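Local coordinates for ribosomal RNA small subunit methyltransferase E (Thermotoga maritima, PDB 1Z85), which probably methylates the N3 position of a single uridine in 16S ribosomal RNA of the assembled 30S subunit, with S-adenosyl-L-methionine as methyl donor, at residues B[53-58]-B[76-81]; B[112-117]-B[148-153]. All blocks are in the same frame, centred on the assembly; numbering follows the deposited sequence.

Contact 1. Residues B[53-58]-B[76-81]; sequences NGFSYT and VEEKEK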
ATOM      1  N   ASN B  53       0.381  -7.551 -25.531  1.00 37.74           N
ATOM      2  CA  ASN B  53       1.683  -7.168 -26.108  1.00 36.79           C
ATOM      3  C   ASN B  53       1.694  -5.736 -26.602  1.00 36.56           C
ATOM      4  O   ASN B  53       2.477  -5.376 -27.468  1.00 37.01           O
ATOM      5  CB  ASN B  53       2.099  -8.110 -27.226  1.00 39.80           C
ATOM      6  CG  ASN B  53       1.910  -9.554 -26.853  1.00 48.06           C
ATOM      7  OD1 ASN B  53       1.277 -10.308 -27.595  1.00 56.58           O
ATOM      8  ND2 ASN B  53       2.434  -9.953 -25.678  1.00 44.57           N
ATOM      9  N   GLY B  54       0.850  -4.906 -26.014  1.00 35.69           N
ATOM     10  CA  GLY B  54       0.859  -3.472 -26.308  1.00 36.03           C
ATOM     11  C   GLY B  54      -0.221  -2.991 -27.253  1.00 37.41           C
ATOM     12  O   GLY B  54      -0.354  -1.768 -27.495  1.00 38.66           O
ATOM     13  N   PHE B  55      -1.015  -3.914 -27.787  1.00 36.90           N
ATOM     14  CA  PHE B  55      -2.013  -3.495 -28.745  1.00 39.98           C
ATOM     15  C   PHE B  55      -3.394  -3.430 -28.154  1.00 40.09           C
ATOM     16  O   PHE B  55      -3.744  -4.175 -27.211  1.00 38.74           O
ATOM     17  CB  PHE B  55      -1.965  -4.363 -30.003  1.00 43.15           C
ATOM     18  CG  PHE B  55      -0.688  -4.196 -30.777  1.00 39.16           C
ATOM     19  CD1 PHE B  55       0.452  -4.914 -30.416  1.00 41.73           C
ATOM     20  CD2 PHE B  55      -0.612  -3.300 -31.818  1.00 44.97           C
ATOM     21  CE1 PHE B  55       1.641  -4.763 -31.093  1.00 45.14           C
ATOM     22  CE2 PHE B  55       0.581  -3.145 -32.515  1.00 50.61           C
ATOM     23  CZ  PHE B  55       1.719  -3.883 -32.136  1.00 47.88           C
ATOM     24  N   SER B  56      -4.149  -2.481 -28.700  1.00 39.66           N
ATOM     25  CA  SER B  56      -5.555  -2.306 -28.390  1.00 39.89           C
ATOM     26  C   SER B  56      -6.384  -2.650 -29.643  1.00 38.87           C
ATOM     27  O   SER B  56      -6.035  -2.243 -30.760  1.00 35.41           O
ATOM     28  CB  SER B  56      -5.807  -0.859 -27.934  1.00 38.83           C
ATOM     29  OG  SER B  56      -7.185  -0.601 -27.758  1.00 37.25           O
ATOM     30  N   TYR B  57      -7.474  -3.393 -29.450  1.00 37.32           N
ATOM     31  CA  TYR B  57      -8.388  -3.724 -30.539  1.00 37.82           C
ATOM     32  C   TYR B  57      -9.812  -3.255 -30.213  1.00 38.48           C
ATOM     33  O   TYR B  57     -10.370  -3.559 -29.157  1.00 38.95           O
ATOM     34  CB  TYR B  57      -8.379  -5.232 -30.834  1.00 38.64           C
ATOM     35  CG  TYR B  57      -6.990  -5.793 -31.059  1.00 42.16           C
ATOM     36  CD1 TYR B  57      -6.195  -6.200 -29.978  1.00 43.98           C
ATOM     37  CD2 TYR B  57      -6.453  -5.891 -32.340  1.00 45.81           C
ATOM     38  CE1 TYR B  57      -4.907  -6.696 -30.180  1.00 44.52           C
ATOM     39  CE2 TYR B  57      -5.161  -6.403 -32.554  1.00 41.47           C
ATOM     40  CZ  TYR B  57      -4.399  -6.796 -31.476  1.00 38.03           C
ATOM     41  OH  TYR B  57      -3.138  -7.294 -31.673  1.00 38.54           O
ATOM     42  N   THR B  58     -10.384  -2.481 -31.116  1.00 37.78           N
ATOM     43  CA  THR B  58     -11.777  -2.119 -31.029  1.00 38.18           C
ATOM     44  C   THR B  58     -12.485  -3.109 -31.922  1.00 38.95           C
ATOM     45  O   THR B  58     -12.117  -3.268 -33.090  1.00 38.32           O
ATOM     46  CB  THR B  58     -11.982  -0.692 -31.492  1.00 39.66           C
ATOM     47  OG1 THR B  58     -11.135   0.168 -30.711  1.00 42.35           O
ATOM     48  CG2 THR B  58     -13.455  -0.265 -31.357  1.00 38.75           C
ATOM     49  N   VAL B  76      -7.158  -1.134 -34.734  1.00 35.54           N
ATOM     50  CA  VAL B  76      -6.016  -1.502 -33.889  1.00 37.00           C
ATOM     51  C   VAL B  76      -5.233  -0.235 -33.608  1.00 38.83           C
ATOM     52  O   VAL B  76      -5.022   0.593 -34.520  1.00 38.97           O
ATOM     53  CB  VAL B  76      -5.053  -2.481 -34.595  1.00 37.03           C
ATOM     54  CG1 VAL B  76      -3.911  -2.911 -33.642  1.00 41.19           C
ATOM     55  CG2 VAL B  76      -5.810  -3.688 -35.140  1.00 39.79           C
ATOM     56  N   GLU B  77      -4.822  -0.066 -32.362  1.00 38.76           N
ATOM     57  CA  GLU B  77      -3.837   0.947 -32.010  1.00 42.84           C
ATOM     58  C   GLU B  77      -2.764   0.268 -31.174  1.00 41.85           C
ATOM     59  O   GLU B  77      -3.085  -0.436 -30.216  1.00 41.63           O
ATOM     60  CB  GLU B  77      -4.453   2.077 -31.171  1.00 44.02           C
ATOM     61  CG  GLU B  77      -5.641   2.800 -31.787  1.00 48.95           C
ATOM     62  CD  GLU B  77      -6.564   3.391 -30.718  1.00 49.16           C
ATOM     63  OE1 GLU B  77      -7.427   2.633 -30.206  1.00 49.83           O
ATOM     64  OE2 GLU B  77      -6.418   4.606 -30.397  1.00 55.82           O
ATOM     65  N   GLU B  78      -1.506   0.466 -31.557  1.00 42.15           N
ATOM     66  CA  GLU B  78      -0.365   0.175 -30.697  1.00 43.64           C
ATOM     67  C   GLU B  78      -0.377   1.183 -29.546  1.00 43.63           C
ATOM     68  O   GLU B  78      -0.279   2.401 -29.762  1.00 41.87           O
ATOM     69  CB  GLU B  78       0.935   0.303 -31.475  1.00 43.60           C
ATOM     70  CG  GLU B  78       2.181  -0.050 -30.674  1.00 48.45           C
ATOM     71  CD  GLU B  78       3.451   0.064 -31.501  1.00 46.97           C
ATOM     72  OE1 GLU B  78       3.541   1.006 -32.327  1.00 51.37           O
ATOM     73  OE2 GLU B  78       4.351  -0.790 -31.316  1.00 53.79           O
ATOM     74  N   LYS B  79      -0.511   0.673 -28.325  1.00 43.08           N
ATOM     75  CA  LYS B  79      -0.694   1.512 -27.145  1.00 42.93           C
ATOM     76  C   LYS B  79       0.583   1.626 -26.300  1.00 42.24           C
ATOM     77  O   LYS B  79       0.787   2.630 -25.657  1.00 40.98           O
ATOM     78  CB  LYS B  79      -1.861   0.964 -26.305  1.00 44.52           C
ATOM     79  CG  LYS B  79      -2.907   2.007 -25.872  1.00 51.57           C
ATOM     80  CD  LYS B  79      -4.007   2.244 -26.899  1.00 42.64           C
ATOM     81  CE  LYS B  79      -4.914   3.370 -26.427  1.00 51.62           C
ATOM     82  NZ  LYS B  79      -6.089   3.611 -27.315  1.00 49.22           N
ATOM     83  N   GLU B  80       1.429   0.598 -26.293  1.00 45.23           N
ATOM     84  CA  GLU B  80       2.663   0.593 -25.482  1.00 47.97           C
ATOM     85  C   GLU B  80       3.724  -0.189 -26.240  1.00 49.67           C
ATOM     86  O   GLU B  80       3.415  -1.268 -26.791  1.00 50.34           O
ATOM     87  CB  GLU B  80       2.437  -0.077 -24.104  1.00 47.36           C
ATOM     88  CG  GLU B  80       1.683   0.780 -23.039  1.00 53.34           C
ATOM     89  CD  GLU B  80       1.106  -0.051 -21.854  1.00 53.57           C
ATOM     90  OE1 GLU B  80       1.854  -0.931 -21.336  1.00 44.04           O
ATOM     91  OE2 GLU B  80      -0.082   0.208 -21.449  1.00 37.88           O
ATOM     92  N   LYS B  81       4.965   0.319 -26.259  1.00 49.65           N
ATOM     93  CA  LYS B  81       6.090  -0.435 -26.888  1.00 51.82           C
ATOM     94  C   LYS B  81       7.016  -0.999 -25.811  1.00 49.92           C
ATOM     95  O   LYS B  81       6.941  -0.566 -24.665  1.00 50.13           O
ATOM     96  CB  LYS B  81       6.859   0.404 -27.931  1.00 51.75           C
TER
HETATM   97  O   HOH W   1       4.184  -3.435 -28.438  1.00 61.96           O
HETATM   98  O   HOH W   2      -8.309   0.011 -31.235  1.00 54.95           O

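Contact 2. Residues B[112-117]-B[148-153]; sequences DEIFFH and PKVSFL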
ATOM      1  N   ASP B 112       8.446  -4.488 -15.590  1.00 37.66           N
ATOM      2  CA  ASP B 112       8.496  -5.147 -16.921  1.00 40.42           C
ATOM      3  C   ASP B 112       8.657  -6.668 -16.888  1.00 41.06           C
ATOM      4  O   ASP B 112       8.108  -7.351 -17.731  1.00 40.41           O
ATOM      5  CB  ASP B 112       9.638  -4.541 -17.767  1.00 38.22           C
ATOM      6  CG  ASP B 112       9.445  -3.062 -18.005  1.00 41.72           C
ATOM      7  OD1 ASP B 112       8.412  -2.657 -18.574  1.00 49.06           O
ATOM      8  OD2 ASP B 112      10.297  -2.286 -17.572  1.00 40.44           O
ATOM      9  N   GLU B 113       9.396  -7.185 -15.896  1.00 40.90           N
ATOM     10  CA  GLU B 113       9.612  -8.634 -15.722  1.00 43.88           C
ATOM     11  C   GLU B 113       9.513  -9.094 -14.270  1.00 42.14           C
ATOM     12  O   GLU B 113      10.136  -8.509 -13.401  1.00 39.21           O
ATOM     13  CB  GLU B 113      10.987  -9.062 -16.242  1.00 41.76           C
ATOM     14  CG  GLU B 113      11.248  -8.620 -17.651  1.00 59.40           C
ATOM     15  CD  GLU B 113      11.725  -9.752 -18.597  1.00 76.95           C
ATOM     16  OE1 GLU B 113      11.638 -10.992 -18.246  1.00 66.80           O
ATOM     17  OE2 GLU B 113      12.147  -9.354 -19.725  1.00 82.29           O
ATOM     18  N   ILE B 114       8.723 -10.145 -14.037  1.00 39.92           N
ATOM     19  CA  ILE B 114       8.627 -10.805 -12.735  1.00 40.33           C
ATOM     20  C   ILE B 114       9.390 -12.161 -12.804  1.00 43.79           C
ATOM     21  O   ILE B 114       9.247 -12.935 -13.764  1.00 44.36           O
ATOM     22  CB  ILE B 114       7.172 -11.049 -12.391  1.00 39.88           C
ATOM     23  CG1 ILE B 114       6.389  -9.740 -12.555  1.00 43.43           C
ATOM     24  CG2 ILE B 114       7.037 -11.648 -10.986  1.00 36.77           C
ATOM     25  CD1 ILE B 114       4.920  -9.870 -12.285  1.00 48.89           C
ATOM     26  N   PHE B 115      10.205 -12.410 -11.781  1.00 42.90           N
ATOM     27  CA  PHE B 115      10.979 -13.646 -11.637  1.00 42.84           C
ATOM     28  C   PHE B 115      10.581 -14.291 -10.324  1.00 40.65           C
ATOM     29  O   PHE B 115      10.696 -13.689  -9.247  1.00 39.20           O
ATOM     30  CB  PHE B 115      12.485 -13.395 -11.663  1.00 37.68           C
ATOM     31  CG  PHE B 115      12.991 -12.913 -12.984  1.00 40.80           C
ATOM     32  CD1 PHE B 115      13.392 -13.805 -13.953  1.00 39.96           C
ATOM     33  CD2 PHE B 115      13.054 -11.541 -13.272  1.00 37.27           C
ATOM     34  CE1 PHE B 115      13.863 -13.352 -15.178  1.00 46.12           C
ATOM     35  CE2 PHE B 115      13.475 -11.079 -14.496  1.00 44.26           C
ATOM     36  CZ  PHE B 115      13.907 -11.969 -15.459  1.00 39.74           C
ATOM     37  N   PHE B 116      10.120 -15.529 -10.413  1.00 40.95           N
ATOM     38  CA  PHE B 116       9.700 -16.283  -9.231  1.00 39.61           C
ATOM     39  C   PHE B 116      10.807 -17.163  -8.695  1.00 39.42           C
ATOM     40  O   PHE B 116      11.224 -18.120  -9.347  1.00 38.30           O
ATOM     41  CB  PHE B 116       8.451 -17.105  -9.579  1.00 41.22           C
ATOM     42  CG  PHE B 116       7.264 -16.261  -9.832  1.00 35.78           C
ATOM     43  CD1 PHE B 116       6.751 -15.490  -8.819  1.00 33.04           C
ATOM     44  CD2 PHE B 116       6.674 -16.215 -11.066  1.00 37.34           C
ATOM     45  CE1 PHE B 116       5.661 -14.716  -9.047  1.00 47.08           C
ATOM     46  CE2 PHE B 116       5.562 -15.421 -11.292  1.00 39.65           C
ATOM     47  CZ  PHE B 116       5.067 -14.698 -10.314  1.00 45.83           C
ATOM     48  N   HIS B 117      11.235 -16.875  -7.471  1.00 38.42           N
ATOM     49  CA  HIS B 117      12.258 -17.658  -6.811  1.00 37.79           C
ATOM     50  C   HIS B 117      11.783 -18.278  -5.470  1.00 37.29           C
ATOM     51  O   HIS B 117      11.130 -17.663  -4.657  1.00 41.57           O
ATOM     52  CB  HIS B 117      13.526 -16.773  -6.625  1.00 40.85           C
ATOM     53  CG  HIS B 117      14.734 -17.525  -6.139  1.00 27.48           C
ATOM     54  ND1 HIS B 117      15.219 -17.391  -4.852  1.00 35.97           N
ATOM     55  CD2 HIS B 117      15.543 -18.419  -6.755  1.00 38.87           C
ATOM     56  CE1 HIS B 117      16.264 -18.192  -4.692  1.00 33.09           C
ATOM     57  NE2 HIS B 117      16.513 -18.791  -5.845  1.00 36.48           N
ATOM     58  N   PRO B 148       3.612  -7.421 -17.962  1.00 37.96           N
ATOM     59  CA  PRO B 148       4.904  -7.965 -17.584  1.00 40.30           C
ATOM     60  C   PRO B 148       5.013  -9.448 -17.944  1.00 42.10           C
ATOM     61  O   PRO B 148       4.015 -10.173 -17.926  1.00 41.75           O
ATOM     62  CB  PRO B 148       4.951  -7.799 -16.052  1.00 42.68           C
ATOM     63  CG  PRO B 148       3.534  -7.712 -15.635  1.00 41.87           C
ATOM     64  CD  PRO B 148       2.846  -7.015 -16.777  1.00 38.27           C
ATOM     65  N   LYS B 149       6.232  -9.867 -18.269  1.00 42.47           N
ATOM     66  CA  LYS B 149       6.543 -11.249 -18.481  1.00 43.95           C
ATOM     67  C   LYS B 149       6.737 -11.891 -17.115  1.00 42.76           C
ATOM     68  O   LYS B 149       7.040 -11.191 -16.172  1.00 38.79           O
ATOM     69  CB  LYS B 149       7.844 -11.406 -19.286  1.00 46.19           C
ATOM     70  CG  LYS B 149       8.013 -10.533 -20.516  1.00 52.78           C
ATOM     71  CD  LYS B 149       6.887 -10.638 -21.533  1.00 66.23           C
ATOM     72  CE  LYS B 149       7.239  -9.848 -22.829  1.00 69.57           C
ATOM     73  NZ  LYS B 149       6.066  -9.574 -23.734  1.00 72.23           N
ATOM     74  N   VAL B 150       6.527 -13.214 -17.021  1.00 41.58           N
ATOM     75  CA  VAL B 150       6.781 -14.002 -15.803  1.00 42.05           C
ATOM     76  C   VAL B 150       7.710 -15.168 -16.150  1.00 40.26           C
ATOM     77  O   VAL B 150       7.609 -15.731 -17.216  1.00 37.19           O
ATOM     78  CB  VAL B 150       5.476 -14.523 -15.125  1.00 46.69           C
ATOM     79  CG1 VAL B 150       4.577 -13.321 -14.661  1.00 45.13           C
ATOM     80  CG2 VAL B 150       4.724 -15.458 -16.038  1.00 49.35           C
ATOM     81  N   SER B 151       8.675 -15.439 -15.265  1.00 39.19           N
ATOM     82  CA  SER B 151       9.652 -16.486 -15.434  1.00 39.42           C
ATOM     83  C   SER B 151       9.961 -17.097 -14.061  1.00 39.30           C
ATOM     84  O   SER B 151       9.631 -16.502 -12.995  1.00 41.94           O
ATOM     85  CB  SER B 151      10.942 -15.895 -15.991  1.00 36.37           C
ATOM     86  OG  SER B 151      10.702 -15.220 -17.219  1.00 43.06           O
ATOM     87  N   PHE B 152      10.539 -18.290 -14.088  1.00 36.62           N
ATOM     88  CA  PHE B 152      11.154 -18.869 -12.909  1.00 34.32           C
ATOM     89  C   PHE B 152      12.603 -18.398 -12.874  1.00 35.05           C
ATOM     90  O   PHE B 152      13.174 -18.049 -13.901  1.00 33.73           O
ATOM     91  CB  PHE B 152      11.126 -20.387 -12.927  1.00 35.89           C
ATOM     92  CG  PHE B 152       9.745 -20.992 -12.908  1.00 37.86           C
ATOM     93  CD1 PHE B 152       8.976 -20.938 -11.763  1.00 34.46           C
ATOM     94  CD2 PHE B 152       9.246 -21.683 -14.037  1.00 44.64           C
ATOM     95  CE1 PHE B 152       7.732 -21.513 -11.727  1.00 42.16           C
ATOM     96  CE2 PHE B 152       7.978 -22.270 -14.002  1.00 40.61           C
ATOM     97  CZ  PHE B 152       7.216 -22.163 -12.834  1.00 33.48           C
ATOM     98  N   LEU B 153      13.199 -18.359 -11.693  1.00 37.88           N
ATOM     99  CA  LEU B 153      14.609 -17.975 -11.552  1.00 39.99           C
ATOM    100  C   LEU B 153      15.278 -19.027 -10.684  1.00 41.59           C
ATOM    101  O   LEU B 153      14.839 -19.251  -9.538  1.00 39.60           O
ATOM    102  CB  LEU B 153      14.694 -16.595 -10.854  1.00 39.49           C
ATOM    103  CG  LEU B 153      16.142 -16.109 -10.608  1.00 38.94           C
ATOM    104  CD1 LEU B 153      16.819 -15.820 -11.926  1.00 36.39           C
ATOM    105  CD2 LEU B 153      16.230 -14.934  -9.682  1.00 39.75           C
TER
HETATM  106  O   HOH W   3      10.696 -13.527 -20.052  1.00 53.53           O

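Contact 1. Residues B[53-58]-B[76-81]
The open end of the antiparallel β hairpin 55-64/69-78 is closed where Phe55, Ser56 and Tyr57 pair with Glu78, Glu77 and Val76. Ser56 and Glu77 form the hydrogen-bonded pair: Ser56 N donates a hydrogen bond to Glu77 O at 2.8 Å, and Glu77 N returns one to Ser56 O. Beyond the strand ends, Gly54 O takes two backbone donors. Lys79 N reaches it at 2.6 Å, almost in line with the C=O bond, whereas Glu80 N comes in at 3.2 Å on a lone pair in the carbonyl plane. Gly54 has backbone angles that call for glycine, and a β-carbon there would collide with Glu80 O. A water donates to both Asn53 O and Glu80 O. On the face carrying Phe55, Tyr57 and Val76, the two methyls of Val76 sit against the rings of Phe55 and Tyr57. Val76 CG1, anti to the backbone N (chi1 -177°), meets Phe55 CD2 at 3.8 Å, while Val76 CG2 lies 3.6 Å from Tyr57 CD2. Phe55 CE2 also rests 3.6 Å from Glu78 CB. On the face of Ser56 and Glu77, the bent chain of Lys79 reaches back from the loop and lays CD against Ser56 CB. Lys79 NZ forms a salt bridge with Glu77 OE2, the hydrogen bond in it being weak; Ser56 OG is hydrogen-bonded to Glu48 OE2. Such alternating pairs characterise an antiparallel hairpin, here in the PUA-like domain of an RsmE-family methyltransferase.

Contact 2. Residues B[112-117]-B[148-153]
Ser151 O receives the shortest backbone bond between the two strands, from Phe116 N at 2.8 Å with an N-H...O angle of 167°. This bond belongs to a β-α-β unit in which strand 113-117 crosses through helix 128-142 to strand 149-152, the outermost strand on that side of the parallel sheet within this chain, in the SPOUT-type α/β knot domain. The ladder starts with Lys149 N bound to Asp112 O and continues through Ile114 N to Lys149 O, a nearly straight bond of 2.9 Å, and Ser151 N to Ile114 O. It closes at Leu153 N, which approaches Phe116 O from above the carbonyl plane. On the face bearing Ile114, Phe116 and Val150, the Phe116 ring has its CE2 3.9 Å from Val150 CB, and CG2 of Ile114 sits over one ring face, offset toward the rim. CG of Phe116 lies anti to the carbonyl carbon (chi1 -68°), which carries the ring across to Val150, where helices 96-108 and 128-142 cover it through Ile103, Leu128 and Ala131. Replacing Phe116 with an alanine is likely to open a gap between the sheet and these helices, leaving Val150 and Ile114 without their shared aromatic neighbour. On the other face, Phe115 CD1 lies 3.8 Å from Ser151 CB, and a water donates to Glu113 OE1 while weakly bonded to Ser151 OG. At the far end, Leu153 O approaches the edge of the His117 ring, 3.0 Å from CD2.

How the contacts relate
After strands 16-22, 25-28 and 46-50 and helix 30-38, the chain runs out along strand 55-64 and returns through strand 69-78, so contact 1 closes a short loop made mostly of strand. It then passes into the methyltransferase domain, through strand 87-92 and helix 96-108, before segment 112-117 opens contact 2. The larger loop of contact 2 runs through helix 128-142 and closes at 148-153. The two loops follow in series, neither nested nor crossed. One belongs to the mixed sheet, the other to the edge of the parallel sheet. Their centres lie about 22 Å apart, yet Asn53 ND2 and Lys149 NZ pack at 4.1 Å, where the two domains meet.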